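Local coordinates for protein nicotinate-nucleotide--dimethylbenzimidazole phosphoribosyltransferase (Thermus thermophilus HB8, PDB 1WX1) that probably catalyses the transfer of phosphoribose from nicotinate mononucleotide to 5,6-dimethylbenzimidazole, yielding alpha-ribazole 5'-phosphate for the cobalamin pathway, at residues L228-G240 and L249-A261. Numbering follows the deposited sequence.
Sequences LELVAIAGIYLEG and LDGFPVTAGALLA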
ATOM      1  N   LEU A 228     -24.598  16.467  -5.731  1.00 17.30           N
ATOM      2  CA  LEU A 228     -25.364  15.276  -6.078  1.00 15.33           C
ATOM      3  C   LEU A 228     -24.579  13.974  -5.958  1.00 15.20           C
ATOM      4  O   LEU A 228     -25.099  12.985  -5.444  1.00 14.46           O
ATOM      5  CB  LEU A 228     -25.915  15.414  -7.500  1.00 13.29           C
ATOM      6  CG  LEU A 228     -26.986  16.500  -7.637  1.00 13.71           C
ATOM      7  CD1 LEU A 228     -27.026  17.007  -9.068  1.00 13.92           C
ATOM      8  CD2 LEU A 228     -28.349  15.937  -7.211  1.00 13.12           C
ATOM      9  N   GLU A 229     -23.338  13.967  -6.439  1.00 15.34           N
ATOM     10  CA  GLU A 229     -22.526  12.760  -6.384  1.00 14.04           C
ATOM     11  C   GLU A 229     -22.109  12.457  -4.945  1.00 14.96           C
ATOM     12  O   GLU A 229     -21.849  11.309  -4.602  1.00 15.74           O
ATOM     13  CB  GLU A 229     -21.289  12.884  -7.299  1.00 15.11           C
ATOM     14  CG  GLU A 229     -20.106  13.633  -6.709  1.00 18.14           C
ATOM     15  CD  GLU A 229     -20.188  15.131  -6.904  1.00 18.58           C
ATOM     16  OE1 GLU A 229     -21.305  15.684  -6.815  1.00 19.39           O
ATOM     17  OE2 GLU A 229     -19.126  15.753  -7.133  1.00 20.04           O
ATOM     18  N   LEU A 230     -22.053  13.482  -4.098  1.00 13.84           N
ATOM     19  CA  LEU A 230     -21.680  13.261  -2.700  1.00 14.69           C
ATOM     20  C   LEU A 230     -22.818  12.514  -2.000  1.00 13.39           C
ATOM     21  O   LEU A 230     -22.586  11.628  -1.175  1.00 14.56           O
ATOM     22  CB  LEU A 230     -21.403  14.598  -1.989  1.00 15.08           C
ATOM     23  CG  LEU A 230     -20.324  15.501  -2.605  1.00 17.81           C
ATOM     24  CD1 LEU A 230     -20.057  16.686  -1.677  1.00 20.32           C
ATOM     25  CD2 LEU A 230     -19.033  14.715  -2.826  1.00 17.98           C
ATOM     26  N   VAL A 231     -24.051  12.880  -2.334  1.00 12.52           N
ATOM     27  CA  VAL A 231     -25.223  12.231  -1.761  1.00 14.04           C
ATOM     28  C   VAL A 231     -25.319  10.810  -2.334  1.00 14.73           C
ATOM     29  O   VAL A 231     -25.674   9.870  -1.625  1.00 13.43           O
ATOM     30  CB  VAL A 231     -26.503  13.019  -2.096  1.00 15.61           C
ATOM     31  CG1 VAL A 231     -27.733  12.277  -1.587  1.00 14.46           C
ATOM     32  CG2 VAL A 231     -26.421  14.408  -1.474  1.00 16.35           C
ATOM     33  N   ALA A 232     -25.004  10.663  -3.620  1.00 12.86           N
ATOM     34  CA  ALA A 232     -25.037   9.348  -4.254  1.00 11.98           C
ATOM     35  C   ALA A 232     -23.999   8.451  -3.581  1.00 12.29           C
ATOM     36  O   ALA A 232     -24.223   7.253  -3.394  1.00 13.27           O
ATOM     37  CB  ALA A 232     -24.733   9.471  -5.746  1.00 11.60           C
ATOM     38  N   ILE A 233     -22.863   9.039  -3.214  1.00 11.06           N
ATOM     39  CA  ILE A 233     -21.808   8.283  -2.558  1.00 11.87           C
ATOM     40  C   ILE A 233     -22.299   7.755  -1.212  1.00 13.86           C
ATOM     41  O   ILE A 233     -21.974   6.633  -0.822  1.00 13.31           O
ATOM     42  CB  ILE A 233     -20.533   9.141  -2.429  1.00 12.50           C
ATOM     43  CG1 ILE A 233     -19.859   9.210  -3.811  1.00 11.84           C
ATOM     44  CG2 ILE A 233     -19.580   8.555  -1.381  1.00 10.76           C
ATOM     45  CD1 ILE A 233     -18.788  10.272  -3.947  1.00 12.54           C
ATOM     46  N   ALA A 234     -23.101   8.551  -0.514  1.00 13.35           N
ATOM     47  CA  ALA A 234     -23.661   8.106   0.760  1.00 14.32           C
ATOM     48  C   ALA A 234     -24.543   6.877   0.483  1.00 14.54           C
ATOM     49  O   ALA A 234     -24.561   5.921   1.262  1.00 14.52           O
ATOM     50  CB  ALA A 234     -24.492   9.214   1.380  1.00 12.32           C
ATOM     51  N   GLY A 235     -25.264   6.911  -0.638  1.00 13.04           N
ATOM     52  CA  GLY A 235     -26.123   5.797  -1.004  1.00 13.65           C
ATOM     53  C   GLY A 235     -25.328   4.543  -1.311  1.00 13.65           C
ATOM     54  O   GLY A 235     -25.736   3.430  -0.962  1.00 14.55           O
ATOM     55  N   ILE A 236     -24.188   4.719  -1.969  1.00 12.85           N
ATOM     56  CA  ILE A 236     -23.328   3.593  -2.307  1.00 12.90           C
ATOM     57  C   ILE A 236     -22.884   2.891  -1.024  1.00 14.77           C
ATOM     58  O   ILE A 236     -22.958   1.663  -0.925  1.00 13.63           O
ATOM     59  CB  ILE A 236     -22.087   4.073  -3.100  1.00 13.24           C
ATOM     60  CG1 ILE A 236     -22.531   4.546  -4.489  1.00 12.12           C
ATOM     61  CG2 ILE A 236     -21.035   2.952  -3.197  1.00 11.48           C
ATOM     62  CD1 ILE A 236     -21.474   5.355  -5.235  1.00 13.63           C
ATOM     63  N   TYR A 237     -22.443   3.670  -0.037  1.00 13.58           N
ATOM     64  CA  TYR A 237     -21.986   3.088   1.223  1.00 14.28           C
ATOM     65  C   TYR A 237     -23.118   2.494   2.064  1.00 14.37           C
ATOM     66  O   TYR A 237     -22.935   1.460   2.706  1.00 16.24           O
ATOM     67  CB  TYR A 237     -21.193   4.126   2.032  1.00 13.72           C
ATOM     68  CG  TYR A 237     -19.795   4.379   1.484  1.00 14.54           C
ATOM     69  CD1 TYR A 237     -19.377   5.668   1.153  1.00 14.12           C
ATOM     70  CD2 TYR A 237     -18.898   3.329   1.291  1.00 15.57           C
ATOM     71  CE1 TYR A 237     -18.104   5.905   0.640  1.00 13.66           C
ATOM     72  CE2 TYR A 237     -17.616   3.557   0.778  1.00 15.32           C
ATOM     73  CZ  TYR A 237     -17.230   4.850   0.454  1.00 13.52           C
ATOM     74  OH  TYR A 237     -15.986   5.081  -0.085  1.00 14.18           O
ATOM     75  N   LEU A 238     -24.284   3.130   2.057  1.00 15.00           N
ATOM     76  CA  LEU A 238     -25.422   2.613   2.816  1.00 16.34           C
ATOM     77  C   LEU A 238     -25.818   1.235   2.292  1.00 17.67           C
ATOM     78  O   LEU A 238     -26.146   0.330   3.066  1.00 16.23           O
ATOM     79  CB  LEU A 238     -26.617   3.568   2.709  1.00 17.26           C
ATOM     80  CG  LEU A 238     -26.519   4.886   3.484  1.00 17.95           C
ATOM     81  CD1 LEU A 238     -27.718   5.766   3.159  1.00 17.58           C
ATOM     82  CD2 LEU A 238     -26.446   4.591   4.984  1.00 18.82           C
ATOM     83  N   GLU A 239     -25.778   1.079   0.973  1.00 16.55           N
ATOM     84  CA  GLU A 239     -26.135  -0.185   0.335  1.00 15.88           C
ATOM     85  C   GLU A 239     -25.076  -1.248   0.630  1.00 17.54           C
ATOM     86  O   GLU A 239     -25.406  -2.409   0.907  1.00 17.44           O
ATOM     87  CB  GLU A 239     -26.265   0.012  -1.180  1.00 16.31           C
ATOM     88  CG  GLU A 239     -26.786  -1.212  -1.943  1.00 18.69           C
ATOM     89  CD  GLU A 239     -28.238  -1.541  -1.622  1.00 21.62           C
ATOM     90  OE1 GLU A 239     -28.986  -0.628  -1.213  1.00 23.69           O
ATOM     91  OE2 GLU A 239     -28.641  -2.711  -1.800  1.00 23.91           O
ATOM     92  N   GLY A 240     -23.806  -0.852   0.555  1.00 16.66           N
ATOM     93  CA  GLY A 240     -22.728  -1.786   0.839  1.00 17.11           C
ATOM     94  C   GLY A 240     -22.792  -2.211   2.298  1.00 18.06           C
ATOM     95  O   GLY A 240     -22.572  -3.376   2.631  1.00 18.53           O
ATOM     96  N   LEU A 249     -12.822   3.734   1.880  1.00 14.91           N
ATOM     97  CA  LEU A 249     -12.895   5.174   1.649  1.00 16.08           C
ATOM     98  C   LEU A 249     -11.797   5.642   0.714  1.00 15.88           C
ATOM     99  O   LEU A 249     -10.688   5.102   0.724  1.00 16.52           O
ATOM    100  CB  LEU A 249     -12.735   5.941   2.969  1.00 13.83           C
ATOM    101  CG  LEU A 249     -13.796   5.761   4.051  1.00 15.44           C
ATOM    102  CD1 LEU A 249     -13.376   6.544   5.294  1.00 16.55           C
ATOM    103  CD2 LEU A 249     -15.146   6.245   3.534  1.00 15.99           C
ATOM    104  N   ASP A 250     -12.118   6.646  -0.097  1.00 14.71           N
ATOM    105  CA  ASP A 250     -11.143   7.235  -0.993  1.00 16.43           C
ATOM    106  C   ASP A 250     -10.729   8.579  -0.387  1.00 17.06           C
ATOM    107  O   ASP A 250     -10.389   8.648   0.798  1.00 17.71           O
ATOM    108  CB  ASP A 250     -11.724   7.437  -2.400  1.00 14.82           C
ATOM    109  CG  ASP A 250     -10.677   7.920  -3.393  1.00 20.46           C
ATOM    110  OD1 ASP A 250      -9.542   7.408  -3.329  1.00 22.05           O
ATOM    111  OD2 ASP A 250     -10.981   8.798  -4.234  1.00 18.66           O
ATOM    112  N   GLY A 251     -10.797   9.641  -1.183  1.00 16.17           N
ATOM    113  CA  GLY A 251     -10.384  10.953  -0.711  1.00 16.26           C
ATOM    114  C   GLY A 251     -11.398  11.822   0.006  1.00 15.20           C
ATOM    115  O   GLY A 251     -12.388  11.336   0.541  1.00 16.07           O
ATOM    116  N   PHE A 252     -11.142  13.130  -0.016  1.00 15.87           N
ATOM    117  CA  PHE A 252     -11.967  14.132   0.656  1.00 15.95           C
ATOM    118  C   PHE A 252     -13.454  14.142   0.266  1.00 16.21           C
ATOM    119  O   PHE A 252     -14.325  14.045   1.135  1.00 16.03           O
ATOM    120  CB  PHE A 252     -11.323  15.519   0.447  1.00 15.78           C
ATOM    121  CG  PHE A 252     -11.955  16.630   1.247  1.00 17.79           C
ATOM    122  CD1 PHE A 252     -12.416  17.784   0.610  1.00 17.19           C
ATOM    123  CD2 PHE A 252     -12.066  16.543   2.629  1.00 16.91           C
ATOM    124  CE1 PHE A 252     -12.973  18.835   1.342  1.00 17.99           C
ATOM    125  CE2 PHE A 252     -12.622  17.589   3.372  1.00 18.71           C
ATOM    126  CZ  PHE A 252     -13.079  18.737   2.726  1.00 17.88           C
ATOM    127  N   PRO A 253     -13.769  14.258  -1.038  1.00 15.54           N
ATOM    128  CA  PRO A 253     -15.181  14.270  -1.441  1.00 14.28           C
ATOM    129  C   PRO A 253     -15.876  12.941  -1.138  1.00 13.53           C
ATOM    130  O   PRO A 253     -17.005  12.917  -0.646  1.00 13.85           O
ATOM    131  CB  PRO A 253     -15.108  14.568  -2.944  1.00 15.71           C
ATOM    132  CG  PRO A 253     -13.837  15.378  -3.066  1.00 15.92           C
ATOM    133  CD  PRO A 253     -12.898  14.595  -2.179  1.00 17.46           C
ATOM    134  N   VAL A 254     -15.203  11.830  -1.425  1.00 12.07           N
ATOM    135  CA  VAL A 254     -15.793  10.519  -1.152  1.00 13.32           C
ATOM    136  C   VAL A 254     -16.045  10.340   0.343  1.00 13.83           C
ATOM    137  O   VAL A 254     -17.088   9.837   0.755  1.00 14.60           O
ATOM    138  CB  VAL A 254     -14.884   9.370  -1.665  1.00 14.48           C
ATOM    139  CG1 VAL A 254     -15.328   8.030  -1.066  1.00 15.17           C
ATOM    140  CG2 VAL A 254     -14.962   9.307  -3.195  1.00 12.90           C
ATOM    141  N   THR A 255     -15.086  10.760   1.157  1.00 13.46           N
ATOM    142  CA  THR A 255     -15.222  10.630   2.596  1.00 13.84           C
ATOM    143  C   THR A 255     -16.313  11.554   3.122  1.00 14.99           C
ATOM    144  O   THR A 255     -16.936  11.260   4.132  1.00 15.42           O
ATOM    145  CB  THR A 255     -13.870  10.897   3.289  1.00 13.93           C
ATOM    146  OG1 THR A 255     -12.905   9.976   2.767  1.00 13.66           O
ATOM    147  CG2 THR A 255     -13.973  10.679   4.801  1.00 13.59           C
ATOM    148  N   ALA A 256     -16.558  12.669   2.434  1.00 16.37           N
ATOM    149  CA  ALA A 256     -17.631  13.569   2.853  1.00 15.67           C
ATOM    150  C   ALA A 256     -18.943  12.804   2.648  1.00 15.98           C
ATOM    151  O   ALA A 256     -19.872  12.906   3.451  1.00 15.20           O
ATOM    152  CB  ALA A 256     -17.621  14.848   2.010  1.00 13.36           C
ATOM    153  N   GLY A 257     -19.013  12.040   1.559  1.00 16.76           N
ATOM    154  CA  GLY A 257     -20.205  11.253   1.290  1.00 14.10           C
ATOM    155  C   GLY A 257     -20.381  10.191   2.369  1.00 14.82           C
ATOM    156  O   GLY A 257     -21.494   9.916   2.815  1.00 15.05           O
ATOM    157  N   ALA A 258     -19.278   9.586   2.794  1.00 14.46           N
ATOM    158  CA  ALA A 258     -19.340   8.561   3.834  1.00 15.28           C
ATOM    159  C   ALA A 258     -19.821   9.151   5.164  1.00 15.79           C
ATOM    160  O   ALA A 258     -20.537   8.490   5.917  1.00 17.30           O
ATOM    161  CB  ALA A 258     -17.972   7.916   4.014  1.00 11.71           C
ATOM    162  N   LEU A 259     -19.416  10.385   5.457  1.00 17.42           N
ATOM    163  CA  LEU A 259     -19.835  11.047   6.695  1.00 17.66           C
ATOM    164  C   LEU A 259     -21.348  11.208   6.700  1.00 18.37           C
ATOM    165  O   LEU A 259     -22.009  11.033   7.736  1.00 16.51           O
ATOM    166  CB  LEU A 259     -19.168  12.423   6.825  1.00 18.66           C
ATOM    167  CG  LEU A 259     -17.681  12.433   7.189  1.00 20.28           C
ATOM    168  CD1 LEU A 259     -17.169  13.868   7.190  1.00 21.68           C
ATOM    169  CD2 LEU A 259     -17.479  11.798   8.562  1.00 20.88           C
ATOM    170  N   LEU A 260     -21.900  11.547   5.536  1.00 15.02           N
ATOM    171  CA  LEU A 260     -23.341  11.711   5.412  1.00 15.63           C
ATOM    172  C   LEU A 260     -24.034  10.377   5.682  1.00 15.70           C
ATOM    173  O   LEU A 260     -25.036  10.318   6.401  1.00 15.56           O
ATOM    174  CB  LEU A 260     -23.704  12.218   4.009  1.00 16.74           C
ATOM    175  CG  LEU A 260     -25.200  12.352   3.710  1.00 17.12           C
ATOM    176  CD1 LEU A 260     -25.878  13.212   4.770  1.00 17.72           C
ATOM    177  CD2 LEU A 260     -25.386  12.957   2.324  1.00 18.10           C
ATOM    178  N   ALA A 261     -23.494   9.306   5.108  1.00 15.92           N
ATOM    179  CA  ALA A 261     -24.054   7.970   5.295  1.00 16.76           C
ATOM    180  C   ALA A 261     -23.991   7.592   6.777  1.00 17.17           C
ATOM    181  O   ALA A 261     -24.944   7.039   7.333  1.00 16.67           O
ATOM    182  CB  ALA A 261     -23.270   6.952   4.457  1.00 13.31           C
TER
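The phenol oxygen of Tyr237 runs alongside the start of helix 252-261 to strand 247-249: OH is hydrogen-bonded to Val248 O, with a weak second bond from Ala160 N. Val254 CG1 presses on the ring edge near its plane and lies just 3.2 Å from Tyr237 OH, while Leu249 CA is 3.5 Å from the same oxygen. Further back along the ring, Tyr237 CD1 meets Ala258 CB at 3.9 Å.

Elsewhere small residues let the backbones approach, with the axes 7.4 Å apart and crossing at -60°. Gly257 presents bare backbone, its CA 3.4 Å from Leu230 O and its carbonyl O 3.4 Å from Ala234 CB. Ile233 carries CG2 anti to its own nitrogen, directed at Val254 O (3.5 Å), and its CD1 meets Val254 CG2. Leu260, its CG anti to the backbone N (chi1 176°), sets CG and CD2 against Ala234 CB, and Ala261 CB fits between Ala234 and Leu238.

Asp250, whose carboxylate accepts bonds from Gly305 N and Ala308 N, lies near Glu304, the predicted proton acceptor. Buried throughout, the contact joins the helices before and after strand 247-249, as in the alpha-beta-alpha succession of a Rossmann-like parallel sheet with strand order 3-2-1-4-5-6.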